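Long-range contacts in Poly(Beta-D-mannuronate) lyase (Pseudopedobacter saltans, PDB 7O79), which probably cleaves the polymannuronate of alginate as a polysaccharide lyase of family PL6, built on a parallel beta-helix: residues H265-N270 against G318-N323; N354-H359 against S389-S394. All blocks are in the same frame, centred on the assembly; numbering follows the deposited sequence.

Contact 1: residues H265-N270 against G318-N323; sequences HHVVNN and GLYVNN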
loop_
_atom_site.group_PDB
_atom_site.type_symbol
_atom_site.label_atom_id
_atom_site.label_comp_id
_atom_site.label_asym_id
_atom_site.label_seq_id
_atom_site.Cartn_x
_atom_site.Cartn_y
_atom_site.Cartn_z
ATOM N N HIS A 265 14.741 2.429 6.380
ATOM C CA HIS A 265 13.408 3.021 6.380
ATOM C C HIS A 265 13.359 4.282 7.229
ATOM O O HIS A 265 14.152 4.460 8.159
ATOM C CB HIS A 265 12.376 2.016 6.899
ATOM C CG HIS A 265 12.333 0.749 6.110
ATOM N ND1 HIS A 265 12.264 0.735 4.734
ATOM C CD2 HIS A 265 12.423 -0.548 6.499
ATOM C CE1 HIS A 265 12.252 -0.521 4.313
ATOM N NE2 HIS A 265 12.352 -1.315 5.363
ATOM N N HIS A 266 12.418 5.166 6.880
ATOM C CA HIS A 266 12.104 6.386 7.626
ATOM C C HIS A 266 10.652 6.273 8.040
ATOM O O HIS A 266 9.757 6.297 7.188
ATOM C CB HIS A 266 12.319 7.645 6.776
ATOM C CG HIS A 266 13.757 7.980 6.537
ATOM N ND1 HIS A 266 14.149 9.075 5.799
ATOM C CD2 HIS A 266 14.898 7.363 6.933
ATOM C CE1 HIS A 266 15.471 9.118 5.751
ATOM N NE2 HIS A 266 15.949 8.098 6.439
ATOM N N VAL A 267 10.410 6.113 9.331
ATOM C CA VAL A 267 9.064 5.926 9.849
ATOM C C VAL A 267 8.881 7.014 10.896
ATOM O O VAL A 267 9.331 6.867 12.032
ATOM C CB VAL A 267 8.848 4.522 10.432
ATOM C CG1 VAL A 267 7.507 4.423 11.109
ATOM C CG2 VAL A 267 8.934 3.489 9.327
ATOM N N VAL A 268 8.259 8.128 10.502
ATOM C CA VAL A 268 8.279 9.371 11.279
ATOM C C VAL A 268 6.903 10.021 11.261
ATOM O O VAL A 268 6.202 9.991 10.244
ATOM C CB VAL A 268 9.337 10.361 10.739
ATOM C CG1 VAL A 268 9.511 11.529 11.703
ATOM C CG2 VAL A 268 10.682 9.646 10.524
ATOM N N ASN A 269 6.527 10.631 12.396
ATOM C CA ASN A 269 5.327 11.463 12.511
ATOM C C ASN A 269 4.038 10.706 12.221
ATOM O O ASN A 269 3.068 11.293 11.730
ATOM C CB ASN A 269 5.430 12.703 11.619
ATOM C CG ASN A 269 6.495 13.669 12.107
ATOM O OD1 ASN A 269 6.560 13.966 13.301
ATOM N ND2 ASN A 269 7.341 14.145 11.200
ATOM N N ASN A 270 3.991 9.419 12.559
ATOM C CA ASN A 270 2.765 8.635 12.447
ATOM C C ASN A 270 1.997 8.627 13.766
ATOM O O ASN A 270 2.584 8.525 14.843
ATOM C CB ASN A 270 3.078 7.198 12.005
ATOM C CG ASN A 270 3.831 7.160 10.673
ATOM O OD1 ASN A 270 3.252 7.439 9.625
ATOM N ND2 ASN A 270 5.125 6.869 10.720
ATOM N N GLY A 318 17.554 2.099 10.224
ATOM C CA GLY A 318 16.330 2.832 9.979
ATOM C C GLY A 318 16.110 3.964 10.978
ATOM O O GLY A 318 16.762 4.041 12.016
ATOM N N LEU A 319 15.169 4.849 10.636
ATOM C CA LEU A 319 14.785 5.969 11.495
ATOM C C LEU A 319 13.337 5.765 11.922
ATOM O O LEU A 319 12.428 5.810 11.086
ATOM C CB LEU A 319 14.951 7.299 10.758
ATOM C CG LEU A 319 14.927 8.568 11.611
ATOM C CD1 LEU A 319 16.226 8.722 12.418
ATOM C CD2 LEU A 319 14.687 9.792 10.725
ATOM N N TYR A 320 13.114 5.556 13.219
ATOM C CA TYR A 320 11.787 5.276 13.772
ATOM C C TYR A 320 11.526 6.297 14.883
ATOM O O TYR A 320 11.663 5.958 16.054
ATOM C CB TYR A 320 11.716 3.812 14.288
ATOM C CG TYR A 320 11.982 2.808 13.179
ATOM C CD1 TYR A 320 10.970 2.431 12.303
ATOM C CD2 TYR A 320 13.253 2.277 12.983
ATOM C CE1 TYR A 320 11.217 1.518 11.265
ATOM C CE2 TYR A 320 13.508 1.362 11.939
ATOM C CZ TYR A 320 12.484 1.004 11.086
ATOM O OH TYR A 320 12.724 0.103 10.063
ATOM N N VAL A 321 11.147 7.533 14.504
ATOM C CA VAL A 321 11.230 8.692 15.396
ATOM C C VAL A 321 9.927 9.478 15.373
ATOM O O VAL A 321 9.221 9.522 14.358
ATOM C CB VAL A 321 12.425 9.617 15.009
ATOM C CG1 VAL A 321 12.544 10.789 15.955
ATOM C CG2 VAL A 321 13.720 8.847 15.079
ATOM N N ASN A 322 9.607 10.106 16.512
ATOM C CA ASN A 322 8.498 11.061 16.595
ATOM C C ASN A 322 7.177 10.465 16.143
ATOM O O ASN A 322 6.399 11.117 15.439
ATOM C CB ASN A 322 8.795 12.322 15.793
ATOM C CG ASN A 322 9.878 13.150 16.421
ATOM O OD1 ASN A 322 10.932 13.360 15.832
ATOM N ND2 ASN A 322 9.618 13.635 17.634
ATOM N N ASN A 323 6.927 9.219 16.528
ATOM C CA ASN A 323 5.635 8.589 16.302
ATOM C C ASN A 323 4.860 8.521 17.611
ATOM O O ASN A 323 5.423 8.639 18.699
ATOM C CB ASN A 323 5.800 7.178 15.720
ATOM C CG ASN A 323 6.575 7.165 14.398
ATOM O OD1 ASN A 323 6.030 7.515 13.346
ATOM N ND2 ASN A 323 7.846 6.747 14.447
HETATM O O HOH W 1 15.131 -0.113 8.614
#
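Asn323 and Asn270 lie side by side on successive coils of the beta-helix, their amide planes only 5° apart, as rungs of an asparagine ladder. The oxygen OD1 of Asn323 accepts two bonds, from Asn270 N at 2.9 Å and from Asn270 ND2 at 2.9 Å, which arrive from opposite faces of its carbonyl plane. With CG beside its backbone N (chi1 -58°), Asn323 also brings ND2 back to Val267 O at 2.8 Å, a nearly straight bond that meets the carbonyl from above its plane. Val321 N reaches the same Val267 O from the other face at 3.1 Å, a more bent bond. Upstream the parallel strands 266-268 and 319-321 are joined more regularly: Leu319 N binds His265 O at 2.7 Å, and Leu319 O accepts from Val267 N at 2.7 Å. Asn269 N makes a weak bond to Asn322 O where both chains turn in left-handed backbone conformation. On the face carrying Val267, its CB meets Tyr320 CD1 at 3.5 Å, and the phenol OH comes to the edge of the His265 ring while donating to a water that His265 N also reaches weakly. The imidazole is held by Asn240 N and Ala261 O. The ladder runs on through Asn245, which donates to Asn270 OD1, and through Asn360, whose amide binds Tyr320 O and Asn323 N. Buried amides thus satisfy main-chain groups where the strand bonds grow irregular, so the turn is probably held in good part by side-chain amides.

Contact 2: residues N354-H359 against S389-S394; sequences NNTITH and SNILGS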
loop_
_atom_site.group_PDB
_atom_site.type_symbol
_atom_site.label_atom_id
_atom_site.label_comp_id
_atom_site.label_asym_id
_atom_site.label_seq_id
_atom_site.Cartn_x
_atom_site.Cartn_y
_atom_site.Cartn_z
ATOM N N ASN A 354 21.201 -1.302 14.833
ATOM C CA ASN A 354 21.602 0.020 14.347
ATOM C C ASN A 354 20.424 0.860 13.860
ATOM O O ASN A 354 20.568 1.640 12.917
ATOM C CB ASN A 354 22.654 -0.087 13.240
ATOM C CG ASN A 354 23.463 1.189 13.092
ATOM O OD1 ASN A 354 23.814 1.803 14.079
ATOM N ND2 ASN A 354 23.748 1.590 11.867
ATOM N N ASN A 355 19.251 0.717 14.480
ATOM C CA ASN A 355 18.125 1.594 14.189
ATOM C C ASN A 355 17.992 2.669 15.261
ATOM O O ASN A 355 18.252 2.428 16.439
ATOM C CB ASN A 355 16.815 0.815 14.115
ATOM C CG ASN A 355 16.871 -0.315 13.093
ATOM O OD1 ASN A 355 16.865 -0.085 11.875
ATOM N ND2 ASN A 355 16.962 -1.535 13.591
ATOM N N THR A 356 17.511 3.831 14.853
ATOM C CA THR A 356 17.208 4.924 15.774
ATOM C C THR A 356 15.716 4.899 16.116
ATOM O O THR A 356 14.871 5.182 15.265
ATOM C CB THR A 356 17.641 6.244 15.153
ATOM O OG1 THR A 356 19.066 6.205 14.961
ATOM C CG2 THR A 356 17.279 7.432 16.069
ATOM N N ILE A 357 15.408 4.537 17.364
ATOM C CA ILE A 357 14.047 4.368 17.865
ATOM C C ILE A 357 13.876 5.319 19.043
ATOM O O ILE A 357 14.059 4.914 20.196
ATOM C CB ILE A 357 13.797 2.909 18.291
ATOM C CG1 ILE A 357 14.338 1.948 17.211
ATOM C CG2 ILE A 357 12.297 2.684 18.617
ATOM C CD1 ILE A 357 14.419 0.476 17.640
ATOM N N THR A 358 13.569 6.591 18.766
ATOM C CA THR A 358 13.584 7.633 19.799
ATOM C C THR A 358 12.406 8.582 19.627
ATOM O O THR A 358 11.790 8.650 18.566
ATOM C CB THR A 358 14.853 8.492 19.765
ATOM O OG1 THR A 358 14.906 9.200 18.524
ATOM C CG2 THR A 358 16.098 7.652 19.918
ATOM N N HIS A 359 12.115 9.331 20.697
ATOM C CA HIS A 359 11.115 10.395 20.667
ATOM C C HIS A 359 9.732 9.889 20.268
ATOM O O HIS A 359 8.958 10.586 19.616
ATOM C CB HIS A 359 11.578 11.544 19.768
ATOM C CG HIS A 359 12.859 12.165 20.227
ATOM N ND1 HIS A 359 14.099 11.647 19.914
ATOM C CD2 HIS A 359 13.090 13.251 21.005
ATOM C CE1 HIS A 359 15.038 12.399 20.463
ATOM N NE2 HIS A 359 14.452 13.377 21.131
ATOM N N SER A 389 23.903 -2.334 18.473
ATOM C CA SER A 389 22.851 -1.845 19.346
ATOM C C SER A 389 21.935 -0.905 18.572
ATOM O O SER A 389 22.364 -0.209 17.649
ATOM C CB SER A 389 23.462 -1.124 20.553
ATOM O OG SER A 389 22.454 -0.587 21.386
ATOM N N ASN A 390 20.654 -0.922 18.927
ATOM C CA ASN A 390 19.752 0.131 18.499
ATOM C C ASN A 390 19.964 1.357 19.385
ATOM O O ASN A 390 20.460 1.249 20.508
ATOM C CB ASN A 390 18.303 -0.349 18.585
ATOM C CG ASN A 390 18.030 -1.504 17.653
ATOM O OD1 ASN A 390 18.194 -1.368 16.441
ATOM N ND2 ASN A 390 17.616 -2.654 18.209
ATOM N N ILE A 391 19.593 2.529 18.875
ATOM C CA ILE A 391 19.618 3.752 19.670
ATOM C C ILE A 391 18.208 3.960 20.220
ATOM O O ILE A 391 17.272 4.246 19.469
ATOM C CB ILE A 391 20.111 4.957 18.860
ATOM C CG1 ILE A 391 21.516 4.678 18.319
ATOM C CG2 ILE A 391 20.138 6.198 19.729
ATOM C CD1 ILE A 391 22.200 5.916 17.735
ATOM N N LEU A 392 18.056 3.788 21.531
ATOM C CA LEU A 392 16.769 3.810 22.215
ATOM C C LEU A 392 16.788 4.836 23.331
ATOM O O LEU A 392 17.531 4.680 24.305
ATOM C CB LEU A 392 16.439 2.454 22.827
ATOM C CG LEU A 392 15.741 1.378 22.034
ATOM C CD1 LEU A 392 15.985 0.060 22.727
ATOM C CD2 LEU A 392 14.258 1.698 22.055
ATOM N N GLY A 393 15.935 5.841 23.227
ATOM C CA GLY A 393 15.764 6.755 24.341
ATOM C C GLY A 393 14.725 7.782 23.995
ATOM O O GLY A 393 14.178 7.797 22.891
ATOM N N SER A 394 14.454 8.652 24.970
ATOM C CA SER A 394 13.498 9.740 24.796
ATOM C C SER A 394 12.132 9.221 24.354
ATOM O O SER A 394 11.366 9.922 23.699
ATOM C CB SER A 394 14.022 10.783 23.813
ATOM O OG SER A 394 15.194 11.397 24.308
HETATM O O HOH W 2 24.681 1.237 16.754
#
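Ile391, Ile357 and Asn390 bury the most surface between these two coils, and each works in a different way. Ile391 ties the backbones together: its N donates to Asn355 O at 2.8 Å and its O accepts from Ile357 N at 2.8 Å, the second bond lying close to the carbonyl direction. Its side chain runs alongside that of Thr356 on the outward face, where the methyl CG2 of Thr358 rests 3.6 Å from Ile391 O. Ile357 points to the other face; its CB packs on Leu392 CD2 at 4.0 Å, while the extended chain (chi2 168°) carries CD1 over to Asn390 CB at 4.1 Å. Asn390 is the polar member. Its OD1 takes two bonds, from Asn355 N at 3.1 Å, in the carbonyl plane on a lone pair, and from Asn355 ND2, tilted from that plane, with the two amides 22° apart. Replacing Asn390 with an alanine would probably leave Asn355 N without this acceptor and cost the Asn355 amide one of its partners, with Ile357 CD1 losing its contact to CG. Toward the C-terminal end of the strands the bonding loosens: Gly393 N is buried without a partner, and His359 N bonds only weakly to Gly393 O. There Ser394 CB sits over the face of the His359 ring, 3.7 Å from its centroid, a CH-pi contact, while Thr358 OG1 shares a hydrogen bond with ND1 at the ring edge. Within the beta-helix, strand 356-364 lies between 319-328 and 391-397. The side chain of Asn355 reaches back to Gly318 and Val315, and Ile357, Asn390 and Leu392 pack against Ile335 of strand 333-337.

Contacts 1 and 2 follow one another along the chain, and their four segments come from consecutive coils of one right-handed parallel beta-helix, with strands 266-273, 319-328, 356-364 and 391-397 stacked in that order. Their centres lie about 11 Å apart, and the middle two strands are direct neighbours: Tyr320 N is 2.7 Å from Thr356 O, a probable hydrogen bond, and Val321 CG1 packs on Thr358 O. The centre of contact 1 lies about 17 Å from that of the chain and the contact is buried; the centre of contact 2, about 26 Å out, lies in a surface contact between the last two coils. Together they carry the stacking through to the C-terminal end of the solenoid.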